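Local coordinates for proton-dependent oligopeptide transporter family protein (Xanthomonas campestris, PDB 6EI3) that probably carries short peptides across the bacterial membrane together with protons, as a POT-family member of the major facilitator superfamily, here caught in an auto-inhibited state, at residues R211-A216 with G265-Q270; R365-G370 with V411-T416; S369-S374 with F484-A489. All coordinates share one frame; numbering follows the deposited sequence. Where two conformers were deposited one is given.

Contact 1. Residues R211-A216 with G265-Q270. With 78M ((2S)-2,3-dihydroxypropyl(7Z)-pentadec-7-enoate), chain O.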
loop_
_atom_site.group_PDB
_atom_site.type_symbol
_atom_site.label_atom_id
_atom_site.label_comp_id
_atom_site.label_asym_id
_atom_site.label_seq_id
_atom_site.Cartn_x
_atom_site.Cartn_y
_atom_site.Cartn_z
ATOM N N ARG A 211 21.683 -11.897 10.362
ATOM C CA ARG A 211 21.920 -13.075 11.210
ATOM C C ARG A 211 23.321 -12.987 11.812
ATOM O O ARG A 211 23.456 -13.084 13.030
ATOM C CB ARG A 211 21.766 -14.362 10.375
ATOM C CG ARG A 211 21.726 -15.679 11.164
ATOM C CD ARG A 211 21.501 -16.886 10.252
ATOM N NE ARG A 211 20.244 -16.791 9.494
ATOM C CZ ARG A 211 20.160 -16.722 8.167
ATOM N NH1 ARG A 211 21.257 -16.771 7.419
ATOM N NH2 ARG A 211 18.976 -16.620 7.576
ATOM N N SER A 212 24.349 -12.735 10.964
ATOM C CA SER A 212 25.739 -12.590 11.408
ATOM C C SER A 212 25.929 -11.377 12.312
ATOM O O SER A 212 26.629 -11.491 13.304
ATOM C CB SER A 212 26.682 -12.503 10.220
ATOM O OG SER A 212 26.677 -13.702 9.465
ATOM N N ALA A 213 25.290 -10.231 11.989
ATOM C CA ALA A 213 25.369 -8.991 12.775
ATOM C C ALA A 213 24.838 -9.177 14.191
ATOM O O ALA A 213 25.526 -8.810 15.136
ATOM C CB ALA A 213 24.603 -7.870 12.076
ATOM N N LEU A 214 23.623 -9.755 14.337
ATOM C CA LEU A 214 22.975 -9.986 15.635
ATOM C C LEU A 214 23.658 -11.061 16.497
ATOM O O LEU A 214 23.785 -10.866 17.709
ATOM C CB LEU A 214 21.477 -10.320 15.457
ATOM C CG LEU A 214 20.526 -9.185 15.041
ATOM C CD1 LEU A 214 19.228 -9.744 14.489
ATOM C CD2 LEU A 214 20.224 -8.247 16.201
ATOM N N LEU A 215 24.083 -12.188 15.885
ATOM C CA LEU A 215 24.718 -13.309 16.602
ATOM C C LEU A 215 26.205 -13.128 16.921
ATOM O O LEU A 215 26.668 -13.708 17.907
ATOM C CB LEU A 215 24.519 -14.651 15.867
ATOM C CG LEU A 215 23.092 -15.188 15.687
ATOM C CD1 LEU A 215 23.082 -16.346 14.706
ATOM C CD2 LEU A 215 22.479 -15.625 17.003
ATOM N N ALA A 216 26.966 -12.383 16.088
ATOM C CA ALA A 216 28.409 -12.181 16.313
ATOM C C ALA A 216 28.747 -11.552 17.657
ATOM O O ALA A 216 28.118 -10.580 18.073
ATOM C CB ALA A 216 29.031 -11.367 15.186
ATOM N N GLY A 265 16.647 -2.042 14.463
ATOM C CA GLY A 265 17.440 -1.217 15.366
ATOM C C GLY A 265 18.541 -1.997 16.062
ATOM O O GLY A 265 19.611 -1.450 16.349
ATOM N N GLY A 266 18.269 -3.279 16.314
ATOM C CA GLY A 266 19.205 -4.211 16.932
ATOM C C GLY A 266 20.326 -4.573 15.983
ATOM O O GLY A 266 21.473 -4.724 16.413
ATOM N N THR A 267 19.993 -4.694 14.674
ATOM C CA THR A 267 20.944 -4.987 13.598
ATOM C C THR A 267 21.836 -3.767 13.382
ATOM O O THR A 267 23.037 -3.932 13.195
ATOM C CB THR A 267 20.213 -5.436 12.328
ATOM O OG1 THR A 267 19.453 -6.607 12.630
ATOM C CG2 THR A 267 21.161 -5.723 11.159
ATOM N N TRP A 268 21.248 -2.550 13.441
ATOM C CA TRP A 268 21.950 -1.269 13.303
ATOM C C TRP A 268 23.050 -1.135 14.370
ATOM O O TRP A 268 24.134 -0.636 14.070
ATOM C CB TRP A 268 20.959 -0.086 13.392
ATOM C CG TRP A 268 21.617 1.257 13.238
ATOM C CD1 TRP A 268 22.058 2.075 14.237
ATOM C CD2 TRP A 268 21.970 1.901 12.006
ATOM N NE1 TRP A 268 22.663 3.189 13.704
ATOM C CE2 TRP A 268 22.612 3.115 12.335
ATOM C CE3 TRP A 268 21.781 1.582 10.650
ATOM C CZ2 TRP A 268 23.075 4.008 11.360
ATOM C CZ3 TRP A 268 22.220 2.479 9.685
ATOM C CH2 TRP A 268 22.889 3.659 10.042
ATOM N N TRP A 269 22.758 -1.582 15.602
ATOM C CA TRP A 269 23.654 -1.548 16.762
ATOM C C TRP A 269 24.934 -2.364 16.558
ATOM O O TRP A 269 26.012 -1.905 16.939
ATOM C CB TRP A 269 22.926 -2.111 17.994
ATOM C CG TRP A 269 22.322 -1.103 18.924
ATOM C CD1 TRP A 269 21.098 -0.513 18.808
ATOM C CD2 TRP A 269 22.852 -0.684 20.186
ATOM N NE1 TRP A 269 20.850 0.284 19.901
ATOM C CE2 TRP A 269 21.911 0.200 20.763
ATOM C CE3 TRP A 269 24.050 -0.937 20.873
ATOM C CZ2 TRP A 269 22.126 0.823 21.999
ATOM C CZ3 TRP A 269 24.260 -0.317 22.095
ATOM C CH2 TRP A 269 23.308 0.553 22.643
ATOM N N GLN A 270 24.804 -3.586 16.001
ATOM C CA GLN A 270 25.889 -4.557 15.840
ATOM C C GLN A 270 26.268 -4.877 14.389
ATOM O O GLN A 270 26.931 -5.889 14.160
ATOM C CB GLN A 270 25.480 -5.877 16.533
ATOM C CG GLN A 270 25.305 -5.819 18.037
ATOM C CD GLN A 270 24.745 -7.101 18.628
ATOM O OE1 GLN A 270 24.139 -7.080 19.691
ATOM N NE2 GLN A 270 24.919 -8.247 17.971
HETATM O O21 78M O . 19.872 6.780 10.093
HETATM C C20 78M O . 19.827 5.368 10.217
HETATM C C18 78M O . 18.969 4.948 11.387
HETATM O O19 78M O . 19.474 5.518 12.597
HETATM C C17 78M O . 18.881 3.449 11.528
HETATM O O2 78M O . 17.716 3.196 12.348
HETATM C C1 78M O . 17.226 1.950 12.381
HETATM O O1 78M O . 17.783 0.993 11.906
HETATM C C2 78M O . 15.895 1.907 13.072
HETATM C C3 78M O . 14.763 1.443 12.165
HETATM C C4 78M O . 13.472 2.221 12.380
HETATM C C5 78M O . 12.312 1.400 12.919
HETATM C C6 78M O . 11.573 0.560 11.870
HETATM C C7 78M O . 10.257 1.156 11.489
HETATM C C8 78M O . 9.057 0.683 11.784
HETATM C C9 78M O . 7.744 1.301 11.396
HETATM C C10 78M O . 7.274 2.314 12.445
HETATM C C11 78M O . 6.794 3.638 11.876
HETATM C C12 78M O . 7.038 4.817 12.811
HETATM C C13 78M O . 6.732 6.192 12.231
HETATM C C15 78M O . 5.044 8.034 11.954
HETATM C C14 78M O . 5.263 6.574 12.237
#

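Contact 2. Residues R365-G370 with V411-T416. With 78M ((2S)-2,3-dihydroxypropyl(7Z)-pentadec-7-enoate), chain J.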
loop_
_atom_site.group_PDB
_atom_site.type_symbol
_atom_site.label_atom_id
_atom_site.label_comp_id
_atom_site.label_asym_id
_atom_site.label_seq_id
_atom_site.Cartn_x
_atom_site.Cartn_y
_atom_site.Cartn_z
ATOM N N ARG A 365 13.470 15.941 -1.566
ATOM C CA ARG A 365 12.666 17.171 -1.570
ATOM C C ARG A 365 11.277 16.863 -2.093
ATOM O O ARG A 365 10.299 17.377 -1.558
ATOM C CB ARG A 365 13.305 18.281 -2.428
ATOM C CG ARG A 365 14.227 19.197 -1.633
ATOM C CD ARG A 365 15.029 20.086 -2.560
ATOM N NE ARG A 365 15.738 21.135 -1.826
ATOM C CZ ARG A 365 16.496 22.063 -2.396
ATOM N NH1 ARG A 365 16.635 22.098 -3.715
ATOM N NH2 ARG A 365 17.107 22.972 -1.654
ATOM N N ARG A 366 11.190 16.024 -3.135
ATOM C CA ARG A 366 9.910 15.597 -3.710
ATOM C C ARG A 366 9.123 14.839 -2.641
ATOM O O ARG A 366 7.950 15.118 -2.435
ATOM C CB ARG A 366 10.130 14.674 -4.920
ATOM C CG ARG A 366 10.657 15.372 -6.179
ATOM C CD ARG A 366 10.852 14.346 -7.300
ATOM N NE ARG A 366 11.791 14.832 -8.301
ATOM C CZ ARG A 366 12.054 14.217 -9.451
ATOM N NH1 ARG A 366 11.448 13.077 -9.756
ATOM N NH2 ARG A 366 12.918 14.745 -10.310
ATOM N N MET A 367 9.789 13.914 -1.930
ATOM C CA MET A 367 9.134 13.104 -0.915
ATOM C C MET A 367 8.603 13.935 0.260
ATOM O O MET A 367 7.436 13.776 0.612
ATOM C CB MET A 367 10.037 11.969 -0.464
ATOM C CG MET A 367 10.216 10.892 -1.545
ATOM S SD MET A 367 11.415 9.643 -1.042
ATOM C CE MET A 367 10.370 8.620 0.027
ATOM N N THR A 368 9.417 14.879 0.794
ATOM C CA THR A 368 9.002 15.774 1.890
ATOM C C THR A 368 7.774 16.583 1.448
ATOM O O THR A 368 6.769 16.621 2.170
ATOM C CB THR A 368 10.174 16.730 2.266
ATOM O OG1 THR A 368 11.366 15.967 2.475
ATOM C CG2 THR A 368 9.869 17.573 3.498
ATOM N N SER A 369 7.859 17.202 0.236
ATOM C CA SER A 369 6.798 18.014 -0.367
ATOM C C SER A 369 5.537 17.192 -0.582
ATOM O O SER A 369 4.444 17.713 -0.397
ATOM C CB SER A 369 7.260 18.608 -1.696
ATOM O OG SER A 369 8.406 19.430 -1.538
ATOM N N GLY A 370 5.711 15.924 -0.942
ATOM C CA GLY A 370 4.631 14.978 -1.191
ATOM C C GLY A 370 3.811 14.667 0.045
ATOM O O GLY A 370 2.584 14.613 -0.037
ATOM N N VAL A 411 2.192 11.506 -6.539
ATOM C CA VAL A 411 3.187 11.576 -7.617
ATOM C C VAL A 411 4.562 12.030 -7.057
ATOM O O VAL A 411 5.596 11.503 -7.474
ATOM C CB VAL A 411 2.673 12.477 -8.788
ATOM C CG1 VAL A 411 3.796 12.879 -9.728
ATOM C CG2 VAL A 411 1.546 11.785 -9.564
ATOM N N LEU A 412 4.550 12.933 -6.063
ATOM C CA LEU A 412 5.764 13.442 -5.423
ATOM C C LEU A 412 6.403 12.439 -4.446
ATOM O O LEU A 412 7.629 12.367 -4.398
ATOM C CB LEU A 412 5.491 14.759 -4.686
ATOM C CG LEU A 412 5.258 16.025 -5.511
ATOM C CD1 LEU A 412 4.729 17.155 -4.609
ATOM C CD2 LEU A 412 6.544 16.498 -6.191
ATOM N N VAL A 413 5.611 11.701 -3.643
ATOM C CA VAL A 413 6.261 10.821 -2.663
ATOM C C VAL A 413 6.202 9.323 -3.069
ATOM O O VAL A 413 7.219 8.629 -2.964
ATOM C CB VAL A 413 5.793 11.081 -1.191
ATOM C CG1 VAL A 413 4.300 10.854 -0.997
ATOM C CG2 VAL A 413 6.617 10.279 -0.174
ATOM N N SER A 414 5.028 8.834 -3.497
ATOM C CA SER A 414 4.824 7.426 -3.839
ATOM C C SER A 414 5.594 6.994 -5.060
ATOM O O SER A 414 6.286 5.978 -4.982
ATOM C CB SER A 414 3.340 7.094 -3.971
ATOM O OG SER A 414 3.176 5.694 -4.086
ATOM N N ALA A 415 5.541 7.778 -6.157
ATOM C CA ALA A 415 6.297 7.474 -7.373
ATOM C C ALA A 415 7.833 7.618 -7.170
ATOM O O ALA A 415 8.596 6.900 -7.802
ATOM C CB ALA A 415 5.829 8.366 -8.514
ATOM N N THR A 416 8.271 8.523 -6.278
ATOM C CA THR A 416 9.679 8.787 -5.971
ATOM C C THR A 416 10.301 7.780 -4.981
ATOM O O THR A 416 11.463 7.407 -5.147
ATOM C CB THR A 416 9.801 10.194 -5.389
ATOM O OG1 THR A 416 9.117 11.116 -6.233
ATOM C CG2 THR A 416 11.240 10.635 -5.208
HETATM O O21 78M J . 21.205 19.146 0.726
HETATM C C20 78M J . 20.315 18.143 1.192
HETATM C C18 78M J . 19.015 18.748 1.671
HETATM O O19 78M J . 19.281 19.718 2.690
HETATM C C17 78M J . 18.049 17.705 2.178
HETATM O O2 78M J . 16.851 18.408 2.587
HETATM C C1 78M J . 15.668 17.886 2.238
HETATM O O1 78M J . 15.541 16.924 1.526
HETATM C C2 78M J . 14.531 18.651 2.856
HETATM C C3 78M J . 13.351 18.837 1.914
HETATM C C4 78M J . 12.451 20.000 2.278
HETATM C C5 78M J . 11.511 20.376 1.148
HETATM C C6 78M J . 10.453 21.411 1.521
HETATM C C7 78M J . 9.684 21.869 0.315
HETATM C C8 78M J . 8.463 22.396 0.265
HETATM C C9 78M J . 7.521 22.672 1.407
HETATM C C10 78M J . 6.386 21.649 1.514
HETATM C C11 78M J . 5.202 21.866 0.562
HETATM C C12 78M J . 4.174 22.915 0.990
HETATM C C13 78M J . 3.416 22.595 2.274
HETATM C C15 78M J . 2.135 23.506 4.245
HETATM C C14 78M J . 2.584 23.738 2.821
#

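Contact 3. Residues S369-S374 with F484-A489. With 78M ((2S)-2,3-dihydroxypropyl(7Z)-pentadec-7-enoate), chain C; 78M ((2S)-2,3-dihydroxypropyl(7Z)-pentadec-7-enoate), chain J; 78M ((2S)-2,3-dihydroxypropyl(7Z)-pentadec-7-enoate), chain F.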
loop_
_atom_site.group_PDB
_atom_site.type_symbol
_atom_site.label_atom_id
_atom_site.label_comp_id
_atom_site.label_asym_id
_atom_site.label_seq_id
_atom_site.Cartn_x
_atom_site.Cartn_y
_atom_site.Cartn_z
ATOM N N SER A 369 7.859 17.202 0.236
ATOM C CA SER A 369 6.798 18.014 -0.367
ATOM C C SER A 369 5.537 17.192 -0.582
ATOM O O SER A 369 4.444 17.713 -0.397
ATOM C CB SER A 369 7.260 18.608 -1.696
ATOM O OG SER A 369 8.406 19.430 -1.538
ATOM N N GLY A 370 5.711 15.924 -0.942
ATOM C CA GLY A 370 4.631 14.978 -1.191
ATOM C C GLY A 370 3.811 14.667 0.045
ATOM O O GLY A 370 2.584 14.613 -0.037
ATOM N N ILE A 371 4.485 14.475 1.201
ATOM C CA ILE A 371 3.796 14.191 2.469
ATOM C C ILE A 371 3.023 15.443 2.890
ATOM O O ILE A 371 1.866 15.342 3.290
ATOM C CB ILE A 371 4.774 13.713 3.562
ATOM C CG1 ILE A 371 5.580 12.477 3.094
ATOM C CG2 ILE A 371 4.049 13.449 4.905
ATOM C CD1 ILE A 371 6.810 12.163 3.990
ATOM N N ALA A 372 3.659 16.619 2.751
ATOM C CA ALA A 372 3.081 17.916 3.081
ATOM C C ALA A 372 1.797 18.198 2.256
ATOM O O ALA A 372 0.779 18.574 2.841
ATOM C CB ALA A 372 4.115 19.009 2.869
ATOM N N PHE A 373 1.827 17.947 0.923
ATOM C CA PHE A 373 0.663 18.138 0.054
ATOM C C PHE A 373 -0.500 17.213 0.394
ATOM O O PHE A 373 -1.651 17.640 0.272
ATOM C CB PHE A 373 1.020 18.054 -1.431
ATOM C CG PHE A 373 1.407 19.401 -1.998
ATOM C CD1 PHE A 373 0.433 20.329 -2.357
ATOM C CD2 PHE A 373 2.741 19.748 -2.162
ATOM C CE1 PHE A 373 0.791 21.583 -2.869
ATOM C CE2 PHE A 373 3.097 20.991 -2.692
ATOM C CZ PHE A 373 2.120 21.905 -3.032
ATOM N N SER A 374 -0.216 15.986 0.890
ATOM C CA SER A 374 -1.271 15.069 1.322
ATOM C C SER A 374 -1.942 15.687 2.587
ATOM O O SER A 374 -3.157 15.604 2.731
ATOM C CB SER A 374 -0.731 13.658 1.560
ATOM O OG SER A 374 -0.133 13.482 2.840
ATOM N N PHE A 484 1.473 16.637 8.361
ATOM C CA PHE A 484 2.375 17.794 8.521
ATOM C C PHE A 484 3.532 17.462 9.456
ATOM O O PHE A 484 4.677 17.830 9.162
ATOM C CB PHE A 484 1.606 19.039 8.992
ATOM C CG PHE A 484 0.661 19.605 7.951
ATOM C CD1 PHE A 484 1.052 19.717 6.618
ATOM C CD2 PHE A 484 -0.578 20.122 8.322
ATOM C CE1 PHE A 484 0.189 20.265 5.657
ATOM C CE2 PHE A 484 -1.440 20.678 7.364
ATOM C CZ PHE A 484 -1.055 20.735 6.035
ATOM N N LEU A 485 3.226 16.739 10.570
ATOM C CA LEU A 485 4.227 16.315 11.543
ATOM C C LEU A 485 5.188 15.320 10.876
ATOM O O LEU A 485 6.397 15.373 11.114
ATOM C CB LEU A 485 3.531 15.676 12.762
ATOM C CG LEU A 485 4.409 15.250 13.949
ATOM C CD1 LEU A 485 4.914 16.455 14.743
ATOM C CD2 LEU A 485 3.639 14.346 14.879
ATOM N N ALA A 486 4.640 14.421 10.034
ATOM C CA ALA A 486 5.415 13.413 9.306
ATOM C C ALA A 486 6.315 14.096 8.306
ATOM O O ALA A 486 7.476 13.723 8.223
ATOM C CB ALA A 486 4.493 12.444 8.591
ATOM N N ALA A 487 5.806 15.124 7.583
ATOM C CA ALA A 487 6.581 15.896 6.603
ATOM C C ALA A 487 7.774 16.547 7.287
ATOM O O ALA A 487 8.884 16.505 6.757
ATOM C CB ALA A 487 5.711 16.967 5.969
ATOM N N LEU A 488 7.539 17.114 8.489
ATOM C CA LEU A 488 8.568 17.751 9.296
ATOM C C LEU A 488 9.622 16.723 9.727
ATOM O O LEU A 488 10.804 16.981 9.537
ATOM C CB LEU A 488 7.952 18.497 10.517
ATOM C CG LEU A 488 8.949 19.113 11.517
ATOM C CD1 LEU A 488 9.749 20.251 10.891
ATOM C CD2 LEU A 488 8.240 19.588 12.791
ATOM N N ALA A 489 9.197 15.557 10.270
ATOM C CA ALA A 489 10.126 14.506 10.727
ATOM C C ALA A 489 10.915 13.951 9.543
ATOM O O ALA A 489 12.133 13.835 9.631
ATOM C CB ALA A 489 9.374 13.399 11.450
HETATM O O21 78M C . 16.821 22.450 2.415
HETATM C C20 78M C . 16.620 21.678 3.593
HETATM C C18 78M C . 15.392 22.141 4.342
HETATM O O19 78M C . 15.564 23.499 4.759
HETATM C C17 78M C . 15.078 21.277 5.541
HETATM O O2 78M C . 13.826 21.802 6.046
HETATM C C1 78M C . 13.019 20.986 6.736
HETATM O O1 78M C . 13.264 19.831 6.963
HETATM C C2 78M C . 11.786 21.707 7.199
HETATM C C3 78M C . 10.514 20.870 7.171
HETATM C C4 78M C . 10.005 20.581 5.765
HETATM C C5 78M C . 8.598 21.083 5.462
HETATM C C6 78M C . 7.484 20.338 6.195
HETATM C C7 78M C . 6.114 20.824 5.834
HETATM C C8 78M C . 5.282 21.537 6.580
HETATM C C9 78M C . 5.516 22.065 7.967
HETATM C C10 78M C . 4.787 21.264 9.038
HETATM C C11 78M C . 5.092 21.712 10.463
HETATM C C12 78M C . 4.408 20.890 11.555
HETATM C C13 78M C . 2.952 21.255 11.834
HETATM C C15 78M C . 0.772 20.593 12.927
HETATM C C14 78M C . 2.258 20.337 12.827
HETATM O O21 78M J . 21.205 19.146 0.726
HETATM C C20 78M J . 20.315 18.143 1.192
HETATM C C18 78M J . 19.015 18.748 1.671
HETATM O O19 78M J . 19.281 19.718 2.690
HETATM C C17 78M J . 18.049 17.705 2.178
HETATM O O2 78M J . 16.851 18.408 2.587
HETATM C C1 78M J . 15.668 17.886 2.238
HETATM O O1 78M J . 15.541 16.924 1.526
HETATM C C2 78M J . 14.531 18.651 2.856
HETATM C C3 78M J . 13.351 18.837 1.914
HETATM C C4 78M J . 12.451 20.000 2.278
HETATM C C5 78M J . 11.511 20.376 1.148
HETATM C C6 78M J . 10.453 21.411 1.521
HETATM C C7 78M J . 9.684 21.869 0.315
HETATM C C8 78M J . 8.463 22.396 0.265
HETATM C C9 78M J . 7.521 22.672 1.407
HETATM C C10 78M J . 6.386 21.649 1.514
HETATM C C11 78M J . 5.202 21.866 0.562
HETATM C C12 78M J . 4.174 22.915 0.990
HETATM C C13 78M J . 3.416 22.595 2.274
HETATM C C15 78M J . 2.135 23.506 4.245
HETATM C C14 78M J . 2.584 23.738 2.821
HETATM O O21 78M F . -19.819 27.158 0.926
HETATM C C20 78M F . -18.690 26.691 1.652
HETATM C C18 78M F . -17.433 27.393 1.190
HETATM O O19 78M F . -17.170 27.099 -0.183
HETATM C C17 78M F . -16.231 27.102 2.063
HETATM O O2 78M F . -15.685 25.796 1.750
HETATM C C1 78M F . -14.569 25.746 1.010
HETATM O O1 78M F . -14.161 26.666 0.347
HETATM C C2 78M F . -13.891 24.411 1.129
HETATM C C3 78M F . -12.654 24.267 0.246
HETATM C C4 78M F . -11.382 23.978 1.023
HETATM C C5 78M F . -10.491 25.181 1.287
HETATM C C6 78M F . -9.314 24.873 2.216
HETATM C C7 78M F . -7.976 25.062 1.576
HETATM C C8 78M F . -7.290 24.156 0.901
HETATM C C9 78M F . -5.947 24.341 0.258
HETATM C C10 78M F . -5.954 25.319 -0.923
HETATM C C11 78M F . -4.593 25.920 -1.248
HETATM C C12 78M F . -3.716 25.075 -2.159
HETATM C C13 78M F . -2.271 25.536 -2.218
HETATM C C15 78M F . 0.023 25.239 -3.222
HETATM C C14 78M F . -1.414 24.769 -3.207
#

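Contact 1. Residues R211-A216 with G265-Q270
The flat carboxamide of Q270 gives its NE2 to two carbonyl oxygens of 211-216. L214 O lies in the amide plane of Q270; A213 O is tilted 15° from it. Q270 NE2 is 3.0 Å from A213 O. This bond is the straighter one and uses a lone pair in the plane of the A213 carbonyl. Q270 NE2 is 2.9 Å from L214 O, and here the donor stands well above the L214 carbonyl plane. The ring of W268 points away from 211-216. It has lipid 78M (chain O) over one face and makes a cation-pi contact with R287. C17 of 78M (chain O) lies 3.5 Å from W268 CD2, offset toward the rim of the ring.

Beside the amide bonds, L214 packs across T267, with L214 CD1 3.7 Å from the hydroxyl oxygen T267 OG1. L214 CD2 rests on the backbone of G266, 3.7 Å from G266 C. T267 OG1 itself bonds I263 O, one turn back.

The contact joins the last turn of helix 206-215 to helix 248-270, and the short segments cross at 74°. Q270 OE1 accepts from L226 N at the start of helix 224-239. The buried amide is therefore held through both its nitrogen and its oxygen. This fixes its flip and links 211-216, Q270's own segment and the start of helix 224-239.

Contact 2. Residues R365-G370 with V411-T416
V413 has CG1 between its backbone N and carbonyl carbon (chi1 61°) and CG2 anti to the N. This spreads the two methyls over different parts of 365-370. V413 CG2 meets M367, 3.8 Å from M367 CB. V413 CG1 lies over the backbone of G370, 4.0 Å from G370 C. M367 CG is anti to its own carbonyl carbon (chi1 -70°). From there it also reaches T416, with 3.8 Å from M367 CG to T416 CG2. The M367 chain bends at its end, and CE stays near V413 CG2.

R366 sends its aliphatic part across T416 at about a right angle, with R366 CD 3.8 Å from T416 OG1. Its guanidinium leads away to other partners: NE bonds P361 O, and the group makes a cation-pi contact with Y351. The T416 hydroxyl turns back on its own helix and gives its proton to L412 O, at 2.7 Å from T416 OG1 to L412 O.

The two segments belong to helices 363-389 and 400-424, both in the C-terminal helix bundle of the major facilitator fold. They cross steeply, at 127°, and their axes come within 7.0 Å. G370 has no side chain, and G370 CA lies 3.6 Å from L412 CB, where the backbones come close. L412 CB also touches R366 O, and CD1 extends along to S369.

S369 OG donates to R365 O, which also accepts from S369 N on the opposite face of its plane. The same hydroxyl lies beside the acyl chain of 78M (chain J), as do T368 and the CG of R365. I295 and V299 of helix 281-306 touch M367, and V299 and F302 touch V413.

Contact 3. Residues S369-S374 with F484-A489
Helices 363-389 and 471-495 of the C-terminal bundle of this major facilitator fold pack almost antiparallel. Their short segments run at 169°, with axes 8.0 Å apart. A486 and A487 of one helix meet I371 and A372 of the other. I371 CG2 is anti to its backbone N, which places this methyl against the other helix. I371 CG2 lies 3.8 Å from A486 CB and 3.6 Å from A487 N, so one branch spans two successive alanines. A372 takes the next place. A372 CB is 4.0 Å from A487 CB, and A487 CB also comes close to A372 N.

F484 closes the end of the row. The CB of F484 starts away from 369-374, but the ring swings back until F484 CE1 is 3.3 Å from A372 O. The oxygen approaches the ring obliquely. V376 and I379 of helix 363-389 touch the same side chain.

Acyl chains run along the helix pair. 78M (chain C) passes A487 and the carbonyl of F484, with its C6 3.8 Å from A487 CB. 78M (chain J) passes A372, with A372 CB 3.7 Å from C13 of that lipid, and its tail ends near the F484 ring. On F373 the C15 of 78M (chain F) sits at the ring edge, while F408 meets that ring edge-to-face.

S374 OG donates to I371 O at 2.8 Å. This satisfies the hydroxyl within its own helix. Helix 281-306 adds F302 and L305 beside S374, and P301 against A486.

The segments thus meet by van der Waals packing, chiefly methyl to methyl, with one aromatic carbon against a backbone oxygen. Acyl chains lie against several of the same residues.

How the contacts relate
Contacts 2 and 3 are neighbouring contacts of helix 363-389. Their centres are 9 Å apart and they share S369 and G370, so this helix packs on 400-424 and on 471-495 within about three turns. They also meet directly: T368 CG2 lies 3.6 Å from A487 O, and V413 CG2 lies 4.1 Å from I371 CG1. Lipid 78M (chain J) touches both. Contact 1 is separate. It closes earlier in the chain, and its centre is about 31 Å from those of the other two, with nearest atoms about 16 Å from contact 2 and about 15 Å from contact 3. It has a different lipid, 78M (chain O), on W268.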